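PDB 6IYI: beta chain from Acipenser stellatus, which serves as a haem-binding beta subunit of a tetrameric haemoglobin and probably carries oxygen in the sturgeon's blood. Local coordinates for residues G43-I48 with N57-A62; D79-A84 with A135-A140. All coordinates share one frame; numbering follows the deposited sequence.

Contact 1 of 2, residues G43-I48 with N57-A62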
ATOM      1  N   GLY B  43     -19.919  13.637   0.413  1.00 31.69           N
ATOM      2  CA  GLY B  43     -21.383  13.642   0.195  1.00 36.19           C
ATOM      3  C   GLY B  43     -22.033  15.025   0.129  1.00 35.44           C
ATOM      4  O   GLY B  43     -22.965  15.249  -0.670  1.00 39.52           O
ATOM      5  N   ALA B  44     -21.496  15.969   0.900  1.00 32.44           N
ATOM      6  CA  ALA B  44     -22.022  17.330   0.938  1.00 29.40           C
ATOM      7  C   ALA B  44     -21.938  18.119  -0.379  1.00 28.38           C
ATOM      8  O   ALA B  44     -22.550  19.170  -0.486  1.00 30.93           O
ATOM      9  CB  ALA B  44     -21.323  18.110   2.031  1.00 28.41           C
ATOM     10  N   PHE B  45     -21.150  17.664  -1.355  1.00 25.23           N
ATOM     11  CA  PHE B  45     -20.846  18.455  -2.585  1.00 23.94           C
ATOM     12  C   PHE B  45     -21.862  18.286  -3.713  1.00 21.59           C
ATOM     13  O   PHE B  45     -21.820  18.996  -4.737  1.00 22.72           O
ATOM     14  CB  PHE B  45     -19.437  18.074  -3.087  1.00 23.95           C
ATOM     15  CG  PHE B  45     -18.328  18.531  -2.208  1.00 23.38           C
ATOM     16  CD1 PHE B  45     -18.562  19.125  -0.945  1.00 23.91           C
ATOM     17  CD2 PHE B  45     -17.048  18.337  -2.608  1.00 24.13           C
ATOM     18  CE1 PHE B  45     -17.520  19.538  -0.158  1.00 23.82           C
ATOM     19  CE2 PHE B  45     -15.993  18.726  -1.787  1.00 24.27           C
ATOM     20  CZ  PHE B  45     -16.224  19.330  -0.591  1.00 22.78           C
ATOM     21  N   GLY B  46     -22.742  17.314  -3.568  1.00 20.47           N
ATOM     22  CA  GLY B  46     -23.837  17.132  -4.525  1.00 21.44           C
ATOM     23  C   GLY B  46     -23.342  16.166  -5.557  1.00 20.90           C
ATOM     24  O   GLY B  46     -22.624  15.231  -5.186  1.00 20.18           O
ATOM     25  N   ASN B  47     -23.664  16.402  -6.830  1.00 20.77           N
ATOM     26  CA  ASN B  47     -23.331  15.458  -7.844  1.00 24.95           C
ATOM     27  C   ASN B  47     -21.848  15.585  -8.274  1.00 23.10           C
ATOM     28  O   ASN B  47     -21.481  16.532  -8.974  1.00 24.25           O
ATOM     29  CB  ASN B  47     -24.255  15.594  -9.061  1.00 28.16           C
ATOM     30  CG  ASN B  47     -23.928  14.583 -10.162  1.00 31.88           C
ATOM     31  OD1 ASN B  47     -23.384  13.495  -9.907  1.00 35.46           O
ATOM     32  ND2 ASN B  47     -24.182  14.968 -11.399  1.00 34.73           N
ATOM     33  N   ILE B  48     -21.046  14.577  -7.900  1.00 21.89           N
ATOM     34  CA  ILE B  48     -19.616  14.477  -8.272  1.00 19.72           C
ATOM     35  C   ILE B  48     -19.380  13.077  -8.836  1.00 20.88           C
ATOM     36  O   ILE B  48     -18.394  12.428  -8.504  1.00 21.07           O
ATOM     37  CB  ILE B  48     -18.722  14.741  -7.063  1.00 18.28           C
ATOM     38  CG1 ILE B  48     -19.200  13.906  -5.858  1.00 19.17           C
ATOM     39  CG2 ILE B  48     -18.799  16.197  -6.665  1.00 18.07           C
ATOM     40  CD1 ILE B  48     -18.316  13.982  -4.630  1.00 17.84           C
ATOM     41  N   ASN B  57     -17.951  21.663 -10.689  1.00 15.57           N
ATOM     42  CA  ASN B  57     -18.581  21.825  -9.368  1.00 14.50           C
ATOM     43  C   ASN B  57     -17.899  22.860  -8.506  1.00 13.41           C
ATOM     44  O   ASN B  57     -16.767  22.659  -8.113  1.00 12.94           O
ATOM     45  CB  ASN B  57     -18.630  20.471  -8.663  1.00 14.54           C
ATOM     46  CG  ASN B  57     -19.525  20.443  -7.431  1.00 14.32           C
ATOM     47  OD1 ASN B  57     -19.476  21.317  -6.588  1.00 15.66           O
ATOM     48  ND2 ASN B  57     -20.260  19.374  -7.276  1.00 14.99           N
ATOM     49  N   ALA B  58     -18.624  23.937  -8.180  1.00 13.13           N
ATOM     50  CA  ALA B  58     -18.127  25.060  -7.444  1.00 13.62           C
ATOM     51  C   ALA B  58     -17.700  24.647  -6.013  1.00 14.03           C
ATOM     52  O   ALA B  58     -16.718  25.199  -5.481  1.00 13.00           O
ATOM     53  CB  ALA B  58     -19.181  26.185  -7.414  1.00 14.11           C
ATOM     54  N   LYS B  59     -18.362  23.656  -5.413  1.00 13.81           N
ATOM     55  CA  LYS B  59     -17.938  23.156  -4.081  1.00 15.86           C
ATOM     56  C   LYS B  59     -16.627  22.347  -4.121  1.00 14.05           C
ATOM     57  O   LYS B  59     -15.887  22.381  -3.188  1.00 12.71           O
ATOM     58  CB  LYS B  59     -19.008  22.341  -3.340  1.00 19.60           C
ATOM     59  CG  LYS B  59     -20.158  23.179  -2.749  1.00 25.65           C
ATOM     60  CD  LYS B  59     -21.200  22.326  -2.017  1.00 30.13           C
ATOM     61  CE  LYS B  59     -22.039  23.164  -1.036  1.00 38.72           C
ATOM     62  NZ  LYS B  59     -23.133  22.358  -0.376  1.00 43.18           N
ATOM     63  N   VAL B  60     -16.388  21.625  -5.206  1.00 13.97           N
ATOM     64  CA  VAL B  60     -15.112  20.955  -5.441  1.00 14.06           C
ATOM     65  C   VAL B  60     -14.038  22.040  -5.532  1.00 13.94           C
ATOM     66  O   VAL B  60     -13.033  21.940  -4.842  1.00 12.37           O
ATOM     67  CB  VAL B  60     -15.202  20.016  -6.674  1.00 14.30           C
ATOM     68  CG1 VAL B  60     -13.822  19.447  -7.032  1.00 14.83           C
ATOM     69  CG2 VAL B  60     -16.182  18.864  -6.390  1.00 14.07           C
ATOM     70  N   HIS B  61     -14.316  23.124  -6.277  1.00 15.08           N
ATOM     71  CA  HIS B  61     -13.367  24.235  -6.409  1.00 15.85           C
ATOM     72  C   HIS B  61     -13.040  24.875  -5.087  1.00 15.62           C
ATOM     73  O   HIS B  61     -11.853  24.987  -4.718  1.00 14.56           O
ATOM     74  CB  HIS B  61     -13.825  25.280  -7.420  1.00 19.03           C
ATOM     75  CG  HIS B  61     -14.107  24.707  -8.768  1.00 21.73           C
ATOM     76  ND1 HIS B  61     -14.994  25.283  -9.657  1.00 26.48           N
ATOM     77  CD2 HIS B  61     -13.703  23.552  -9.342  1.00 24.38           C
ATOM     78  CE1 HIS B  61     -15.069  24.533 -10.748  1.00 25.66           C
ATOM     79  NE2 HIS B  61     -14.296  23.477 -10.581  1.00 25.22           N
ATOM     80  N   ALA B  62     -14.061  25.222  -4.313  1.00 14.40           N
ATOM     81  CA  ALA B  62     -13.806  25.874  -3.039  1.00 13.53           C
ATOM     82  C   ALA B  62     -13.034  24.935  -2.093  1.00 12.57           C
ATOM     83  O   ALA B  62     -12.147  25.368  -1.346  1.00 11.15           O
ATOM     84  CB  ALA B  62     -15.126  26.322  -2.366  1.00 13.22           C
TER

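Contact 2 of 2, residues D79-A84 with A135-A140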
ATOM      1  N   ASP B  79       8.839  22.755   9.809  1.00 29.00           N
ATOM      2  CA  ASP B  79       9.677  22.216  10.880  1.00 33.15           C
ATOM      3  C   ASP B  79       8.899  21.590  12.035  1.00 34.13           C
ATOM      4  O   ASP B  79       9.521  21.042  12.914  1.00 41.20           O
ATOM      5  CB  ASP B  79      10.583  23.321  11.430  1.00 32.53           C
ATOM      6  CG  ASP B  79      11.511  23.821  10.403  1.00 33.28           C
ATOM      7  OD1 ASP B  79      12.394  23.058   9.954  1.00 32.86           O
ATOM      8  OD2 ASP B  79      11.324  24.967   9.976  1.00 35.57           O
ATOM      9  N   ASP B  80       7.569  21.660  12.067  1.00 35.60           N
ATOM     10  CA  ASP B  80       6.820  21.124  13.222  1.00 37.68           C
ATOM     11  C   ASP B  80       5.420  20.596  12.863  1.00 32.89           C
ATOM     12  O   ASP B  80       4.453  20.763  13.641  1.00 29.24           O
ATOM     13  CB  ASP B  80       6.747  22.185  14.364  1.00 42.01           C
ATOM     14  CG  ASP B  80       5.969  23.476  13.956  1.00 46.31           C
ATOM     15  OD1 ASP B  80       6.490  24.319  13.162  1.00 48.11           O
ATOM     16  OD2 ASP B  80       4.838  23.654  14.469  1.00 53.07           O
ATOM     17  N   LEU B  81       5.322  19.924  11.718  1.00 31.52           N
ATOM     18  CA  LEU B  81       4.017  19.673  11.101  1.00 30.50           C
ATOM     19  C   LEU B  81       3.145  18.640  11.823  1.00 31.36           C
ATOM     20  O   LEU B  81       1.932  18.881  11.988  1.00 31.07           O
ATOM     21  CB  LEU B  81       4.180  19.296   9.650  1.00 31.79           C
ATOM     22  CG  LEU B  81       2.867  19.238   8.875  1.00 31.41           C
ATOM     23  CD1 LEU B  81       2.176  20.595   8.849  1.00 35.23           C
ATOM     24  CD2 LEU B  81       3.147  18.756   7.474  1.00 33.31           C
ATOM     25  N   ALA B  82       3.742  17.511  12.241  1.00 33.67           N
ATOM     26  CA  ALA B  82       3.078  16.471  13.097  1.00 33.18           C
ATOM     27  C   ALA B  82       2.278  17.175  14.174  1.00 31.95           C
ATOM     28  O   ALA B  82       1.070  17.002  14.271  1.00 34.92           O
ATOM     29  CB  ALA B  82       4.114  15.526  13.725  1.00 32.73           C
ATOM     30  N   GLY B  83       2.941  18.075  14.886  1.00 33.23           N
ATOM     31  CA  GLY B  83       2.288  18.958  15.847  1.00 33.87           C
ATOM     32  C   GLY B  83       1.232  19.942  15.320  1.00 33.53           C
ATOM     33  O   GLY B  83       0.117  19.979  15.829  1.00 32.51           O
ATOM     34  N   ALA B  84       1.563  20.754  14.310  1.00 30.93           N
ATOM     35  CA  ALA B  84       0.592  21.708  13.752  1.00 28.51           C
ATOM     36  C   ALA B  84      -0.669  21.017  13.198  1.00 29.08           C
ATOM     37  O   ALA B  84      -1.763  21.623  13.181  1.00 28.06           O
ATOM     38  CB  ALA B  84       1.241  22.556  12.651  1.00 29.45           C
ATOM     39  N   ALA B 135       5.271  13.958   1.465  1.00 10.88           N
ATOM     40  CA  ALA B 135       5.449  12.806   2.390  1.00 12.19           C
ATOM     41  C   ALA B 135       5.323  13.242   3.848  1.00 12.09           C
ATOM     42  O   ALA B 135       4.706  12.558   4.652  1.00 12.19           O
ATOM     43  CB  ALA B 135       6.760  12.061   2.140  1.00 12.40           C
ATOM     44  N   VAL B 136       5.745  14.461   4.146  1.00 13.11           N
ATOM     45  CA  VAL B 136       5.676  14.970   5.504  1.00 15.30           C
ATOM     46  C   VAL B 136       4.252  15.303   5.875  1.00 14.63           C
ATOM     47  O   VAL B 136       3.832  15.090   7.019  1.00 13.41           O
ATOM     48  CB  VAL B 136       6.608  16.197   5.673  1.00 16.67           C
ATOM     49  CG1 VAL B 136       6.264  16.987   6.920  1.00 17.52           C
ATOM     50  CG2 VAL B 136       8.053  15.688   5.692  1.00 18.75           C
ATOM     51  N   ILE B 137       3.552  15.896   4.920  1.00 14.46           N
ATOM     52  CA  ILE B 137       2.140  16.170   5.086  1.00 15.61           C
ATOM     53  C   ILE B 137       1.377  14.849   5.288  1.00 15.78           C
ATOM     54  O   ILE B 137       0.553  14.752   6.186  1.00 15.44           O
ATOM     55  CB  ILE B 137       1.626  16.998   3.906  1.00 15.56           C
ATOM     56  CG1 ILE B 137       2.186  18.434   4.053  1.00 15.20           C
ATOM     57  CG2 ILE B 137       0.112  17.031   3.864  1.00 16.49           C
ATOM     58  CD1 ILE B 137       2.100  19.288   2.798  1.00 14.89           C
ATOM     59  N   ILE B 138       1.675  13.840   4.481  1.00 15.90           N
ATOM     60  CA  ILE B 138       0.939  12.573   4.571  1.00 19.03           C
ATOM     61  C   ILE B 138       1.124  11.925   5.968  1.00 20.92           C
ATOM     62  O   ILE B 138       0.174  11.542   6.635  1.00 21.47           O
ATOM     63  CB  ILE B 138       1.367  11.631   3.434  1.00 19.90           C
ATOM     64  CG1 ILE B 138       0.793  12.164   2.126  1.00 18.47           C
ATOM     65  CG2 ILE B 138       0.954  10.170   3.698  1.00 21.33           C
ATOM     66  CD1 ILE B 138       1.649  11.737   0.966  1.00 20.52           C
ATOM     67  N   SER B 139       2.361  11.924   6.409  1.00 22.28           N
ATOM     68  CA  SER B 139       2.767  11.377   7.677  1.00 24.12           C
ATOM     69  C   SER B 139       2.138  12.107   8.830  1.00 22.59           C
ATOM     70  O   SER B 139       1.598  11.481   9.750  1.00 23.27           O
ATOM     71  CB  SER B 139       4.287  11.421   7.776  1.00 24.20           C
ATOM     72  OG  SER B 139       4.658  10.920   9.017  1.00 31.20           O
ATOM     73  N   ALA B 140       2.156  13.424   8.776  1.00 22.78           N
ATOM     74  CA  ALA B 140       1.390  14.219   9.756  1.00 22.07           C
ATOM     75  C   ALA B 140      -0.109  13.927   9.806  1.00 23.55           C
ATOM     76  O   ALA B 140      -0.697  13.921  10.912  1.00 22.80           O
ATOM     77  CB  ALA B 140       1.615  15.696   9.526  1.00 21.95           C
TER
HETATM   78  O   HOH W   1      -0.556  14.944  13.603  1.00 32.03           O

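Contact 1 of 2, residues G43-I48 with N57-A62
F45 and K59 meet at the edge of a globin haem pocket, where the CD corner, the connection between helices C and D in globin nomenclature, lies against the start of helix 58-76. Polar contacts are carried by N57 and K59. The amide of N57 donates through ND2 to F45 O at 3.0 Å; the bond is nearly straight at the hydrogen (177°) and lies in the amide plane, although ND2 sits well above the plane of the carbonyl it meets. N57 is also the N-cap of helix 58-76: its OD1 accepts K59 N at 2.8 Å and, weakly, V60 N. With CG anti to the backbone N (chi1 -167°), the amide can cap its own helix and still face the corner, and the bonds on its two ends fix its flip. Were N57 replaced by an alanine, F45 O would probably lose this donor and the first turn of the helix its side-chain cap. K59 runs out extended, its CD passing F45 CA, and NZ donates to A44 O.

Apolar contacts centre on the F45 ring. K59 CB stands over its face in a CH-pi contact, 4.3 Å from the centroid, and K59 O lies over the same face, offset toward the rim. V60, whose side chain also packs on L28, V29 and L32 of helix 20-34, touches F45 CD2 with CG2 at 3.9 Å, the two side chains crossing at about a right angle. The F45 side chain reaches the haem and its ring meets that of F42. I48 CG2 lies beside N57 ND2 and touches V60 CG2 at 3.7 Å.

Contact 2 of 2, residues D79-A84 with A135-A140
The EF corner of the globin fold, which here includes the short helix 81-84, packs against the later part of helix 124-142, the H helix of globin nomenclature, with L81 reaching between side chains of the latter. A chi1 of -171°, which sets CG opposite the backbone N, carries the leucine across to the H helix, and its CD2 methyl enters between two consecutive side chains. There it meets V136 CG1 at 3.6 Å and I137 CG1 at the same distance, both side chains crossing it obliquely. Nearer the backbone, L81 CB lies by V136 CG1, and L81 CG rests against A140 CB at 3.8 Å.

A140 is where the backbones come closest: its CA is 4.4 Å from that of A82, and its methyl group lies 3.9 Å from A82 N. A140 presents only a methyl to the backbone of A82, which allows this approach. Direct contact across the interface is apolar, but a water joins the two backbones beside it, hydrogen-bonded to A82 O (2.7 Å) and A140 O (2.9 Å). A82 O also accepts from T86 OG1, just beyond the short helix.

V136 packs on V1 at the chain's start, and A140 on F85. L81 and I137 both reach A74 on helix 58-76, which makes a third wall beside the corner and the H helix, and I137 also approaches the haem.

How the contacts relate
Contacts 1 and 2 lie on opposite sides of the chain's centre, with their own centres 27 Å apart and their nearest atoms about 16 Å apart, so neither touches the other. Helix 58-76 ties them together: contact 1 uses its first turn, and A74 near its far end packs against side chains of contact 2. Both also reach the same haem, with the side chains of F45 and I137 each about 4 Å from it. Contact 1 joins parts of the chain near in sequence at the partly exposed pocket rim, whereas contact 2 is buried and brings the EF corner to a helix more than fifty residues later.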